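Local structure of pinoresinol-lariciresinol reductase (Thuja plicata, 1QYD) at residues V190-W194 / F276-Y282. The protein catalyses the NADPH-dependent, enantioselective reduction of pinoresinol to lariciresinol and of lariciresinol to secoisolariciresinol in lignan biosynthesis. Sequence-based numbering, arbitrary orientation.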
ATOM      1  N   VAL A 190      24.383  13.831 -15.899  1.00 22.35           N
ATOM      2  CA  VAL A 190      23.180  13.135 -16.307  1.00 16.27           C
ATOM      3  C   VAL A 190      22.085  14.165 -16.279  1.00 17.52           C
ATOM      4  O   VAL A 190      21.876  14.821 -15.271  1.00 28.63           O
ATOM      5  CB  VAL A 190      22.847  12.022 -15.335  1.00 13.15           C
ATOM      6  CG1 VAL A 190      21.608  11.330 -15.850  1.00 12.35           C
ATOM      7  CG2 VAL A 190      24.002  11.034 -15.197  1.00 14.71           C
ATOM      8  N   LYS A 191      21.441  14.311 -17.423  1.00 19.49           N
ATOM      9  CA  LYS A 191      20.401  15.289 -17.646  1.00 18.71           C
ATOM     10  C   LYS A 191      19.057  14.979 -16.994  1.00 20.73           C
ATOM     11  O   LYS A 191      18.597  13.836 -16.910  1.00 21.17           O
ATOM     12  CB  LYS A 191      20.257  15.432 -19.150  1.00 14.42           C
ATOM     13  CG  LYS A 191      21.536  16.016 -19.764  1.00 13.04           C
ATOM     14  CD  LYS A 191      21.603  17.490 -19.482  1.00 11.87           C
ATOM     15  CE  LYS A 191      22.776  18.005 -20.250  1.00 18.39           C
ATOM     16  NZ  LYS A 191      22.592  19.427 -20.474  1.00 23.80           N
ATOM     17  N   GLY A 192      18.483  16.075 -16.490  1.00 19.28           N
ATOM     18  CA  GLY A 192      17.181  16.106 -15.841  1.00 16.94           C
ATOM     19  C   GLY A 192      16.330  17.240 -16.425  1.00 15.54           C
ATOM     20  O   GLY A 192      16.806  18.067 -17.220  1.00 12.55           O
ATOM     21  N   ILE A 193      15.041  17.284 -16.077  1.00  5.04           N
ATOM     22  CA  ILE A 193      14.174  18.310 -16.623  1.00  2.00           C
ATOM     23  C   ILE A 193      13.519  18.915 -15.412  1.00  2.00           C
ATOM     24  O   ILE A 193      13.178  18.227 -14.464  1.00  8.98           O
ATOM     25  CB  ILE A 193      13.178  17.634 -17.637  1.00  2.68           C
ATOM     26  CG1 ILE A 193      13.991  17.064 -18.781  1.00  2.00           C
ATOM     27  CG2 ILE A 193      12.178  18.623 -18.224  1.00  2.00           C
ATOM     28  CD1 ILE A 193      13.170  16.297 -19.765  1.00  2.89           C
ATOM     29  N   TRP A 194      13.355  20.219 -15.387  1.00  2.00           N
ATOM     30  CA  TRP A 194      12.931  20.887 -14.187  1.00  2.00           C
ATOM     31  C   TRP A 194      11.821  21.845 -14.626  1.00  7.30           C
ATOM     32  O   TRP A 194      12.086  22.608 -15.571  1.00  9.75           O
ATOM     33  CB  TRP A 194      14.168  21.610 -13.627  1.00 11.33           C
ATOM     34  CG  TRP A 194      15.475  20.818 -13.426  1.00  8.71           C
ATOM     35  CD1 TRP A 194      16.262  20.452 -14.494  1.00 11.26           C
ATOM     36  CD2 TRP A 194      16.010  20.388 -12.243  1.00  8.28           C
ATOM     37  NE1 TRP A 194      17.275  19.782 -14.024  1.00  7.47           N
ATOM     38  CE2 TRP A 194      17.161  19.729 -12.695  1.00  7.24           C
ATOM     39  CE3 TRP A 194      15.741  20.441 -10.879  1.00 11.44           C
ATOM     40  CZ2 TRP A 194      18.042  19.117 -11.811  1.00  4.89           C
ATOM     41  CZ3 TRP A 194      16.633  19.828  -9.982  1.00  8.33           C
ATOM     42  CH2 TRP A 194      17.771  19.170 -10.440  1.00  6.86           C
ATOM     43  N   PHE A 276      18.835  11.012 -11.207  1.00 24.58           N
ATOM     44  CA  PHE A 276      20.243  11.382 -11.353  1.00 25.33           C
ATOM     45  C   PHE A 276      21.219  10.197 -11.213  1.00 28.69           C
ATOM     46  O   PHE A 276      22.109  10.250 -10.357  1.00 33.70           O
ATOM     47  CB  PHE A 276      20.624  12.486 -10.297  1.00 18.77           C
ATOM     48  CG  PHE A 276      19.695  13.692 -10.092  1.00  7.80           C
ATOM     49  CD1 PHE A 276      19.687  14.738 -11.000  1.00  3.19           C
ATOM     50  CD2 PHE A 276      18.841  13.740  -8.975  1.00 12.36           C
ATOM     51  CE1 PHE A 276      18.835  15.828 -10.798  1.00  2.00           C
ATOM     52  CE2 PHE A 276      17.985  14.829  -8.771  1.00  4.60           C
ATOM     53  CZ  PHE A 276      17.983  15.879  -9.686  1.00 12.44           C
ATOM     54  N   PHE A 277      21.070   9.111 -12.009  1.00 27.63           N
ATOM     55  CA  PHE A 277      21.964   7.947 -12.080  1.00 23.66           C
ATOM     56  C   PHE A 277      21.684   7.021 -13.256  1.00 26.72           C
ATOM     57  O   PHE A 277      22.633   6.606 -13.939  1.00 30.29           O
ATOM     58  CB  PHE A 277      21.904   7.014 -10.890  1.00 18.24           C
ATOM     59  CG  PHE A 277      22.777   7.400  -9.719  1.00 19.65           C
ATOM     60  CD1 PHE A 277      22.177   7.676  -8.479  1.00 16.41           C
ATOM     61  CD2 PHE A 277      24.164   7.503  -9.884  1.00 19.96           C
ATOM     62  CE1 PHE A 277      22.964   8.062  -7.402  1.00 11.45           C
ATOM     63  CE2 PHE A 277      24.942   7.890  -8.791  1.00 17.50           C
ATOM     64  CZ  PHE A 277      24.344   8.170  -7.557  1.00 19.70           C
ATOM     65  N   ARG A 278      20.406   6.588 -13.403  1.00 25.43           N
ATOM     66  CA  ARG A 278      19.920   5.770 -14.516  1.00 22.82           C
ATOM     67  C   ARG A 278      19.226   6.699 -15.511  1.00 23.02           C
ATOM     68  O   ARG A 278      18.842   6.309 -16.618  1.00 25.54           O
ATOM     69  CB  ARG A 278      18.921   4.683 -14.047  1.00 26.63           C
ATOM     70  CG  ARG A 278      19.457   3.257 -13.783  1.00 26.44           C
ATOM     71  CD  ARG A 278      20.550   3.122 -12.687  1.00 29.45           C
ATOM     72  NE  ARG A 278      20.132   3.657 -11.392  1.00 30.59           N
ATOM     73  CZ  ARG A 278      20.633   3.336 -10.182  1.00 31.42           C
ATOM     74  NH1 ARG A 278      21.623   2.452  -9.995  1.00 19.06           N
ATOM     75  NH2 ARG A 278      20.090   3.939  -9.113  1.00 35.57           N
ATOM     76  N   GLY A 279      19.054   7.964 -15.111  1.00 16.86           N
ATOM     77  CA  GLY A 279      18.582   9.035 -15.974  1.00 15.18           C
ATOM     78  C   GLY A 279      17.228   8.918 -16.638  1.00 15.36           C
ATOM     79  O   GLY A 279      17.093   9.440 -17.736  1.00 13.70           O
ATOM     80  N   ASP A 280      16.214   8.319 -15.998  1.00 15.64           N
ATOM     81  CA  ASP A 280      14.861   8.213 -16.552  1.00 14.61           C
ATOM     82  C   ASP A 280      14.059   9.490 -16.850  1.00 12.17           C
ATOM     83  O   ASP A 280      12.828   9.433 -16.952  1.00 20.59           O
ATOM     84  CB  ASP A 280      14.020   7.332 -15.632  1.00 16.19           C
ATOM     85  CG  ASP A 280      14.543   5.921 -15.487  1.00 23.17           C
ATOM     86  OD1 ASP A 280      14.461   5.370 -14.384  1.00 25.96           O
ATOM     87  OD2 ASP A 280      15.010   5.379 -16.488  1.00 25.14           O
ATOM     88  N   LEU A 281      14.664  10.662 -17.031  1.00  2.22           N
ATOM     89  CA  LEU A 281      13.878  11.819 -17.401  1.00  5.00           C
ATOM     90  C   LEU A 281      13.990  12.192 -18.876  1.00  6.30           C
ATOM     91  O   LEU A 281      13.028  12.620 -19.525  1.00  6.81           O
ATOM     92  CB  LEU A 281      14.295  12.989 -16.492  1.00  4.72           C
ATOM     93  CG  LEU A 281      13.403  13.126 -15.239  1.00  6.44           C
ATOM     94  CD1 LEU A 281      13.773  12.106 -14.221  1.00  6.74           C
ATOM     95  CD2 LEU A 281      13.610  14.431 -14.560  1.00  3.45           C
ATOM     96  N   TYR A 282      15.201  11.993 -19.390  1.00 10.54           N
ATOM     97  CA  TYR A 282      15.574  12.294 -20.754  1.00 13.91           C
ATOM     98  C   TYR A 282      16.256  11.129 -21.461  1.00 15.31           C
ATOM     99  O   TYR A 282      16.491  11.238 -22.661  1.00 15.94           O
ATOM    100  CB  TYR A 282      16.517  13.486 -20.796  1.00 14.29           C
ATOM    101  CG  TYR A 282      16.299  14.274 -22.076  1.00 26.43           C
ATOM    102  CD1 TYR A 282      15.252  15.182 -22.124  1.00 37.88           C
ATOM    103  CD2 TYR A 282      17.057  14.060 -23.229  1.00 33.31           C
ATOM    104  CE1 TYR A 282      14.946  15.861 -23.304  1.00 41.55           C
ATOM    105  CE2 TYR A 282      16.758  14.733 -24.420  1.00 36.47           C
ATOM    106  CZ  TYR A 282      15.695  15.632 -24.453  1.00 40.43           C
ATOM    107  OH  TYR A 282      15.342  16.281 -25.625  1.00 43.94           O
TER
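Trp194 brings the far rim of its indole, CZ2 and CH2, against the edge of the Phe276 ring, with CH2 3.4 Å from Phe276 CZ. The side chains approach from opposite directions and their rings meet obliquely, the planes at 37° and the six-membered ring centroids 5.5 Å apart. Trp194 NE1 hydrogen-bonds to Leu227 O on the adjacent antiparallel strand, which helps set how the indole is turned. With an alanine in place of this tryptophan, Leu227 O is likely to lose its indole donor and a gap to open beside Phe276 and Met159. Strand 191-195, the middle strand of the small mixed sheet that lies apart from the parallel NADP-binding Rossmann sheet of this NmrA-type reductase, packs here against the irregular loop following helix 272-275. Leu281 sets CD2 over the strand backbone, 3.5 Å from Ile193 N; its side chain lies about 7 Å from that of His271, inferred to bind substrate. Ile193 crosses Tyr282 at about a right angle and presses CD1 in plane on the ring edge, 3.3 Å from Tyr282 CD1. Arg221 makes a cation-pi contact with that tyrosine and its NH2 hydrogen-bonds Leu281 O. Val190 CG1, anti to the backbone N (chi1 -179°), lies 3.8 Å from Gly279 CA.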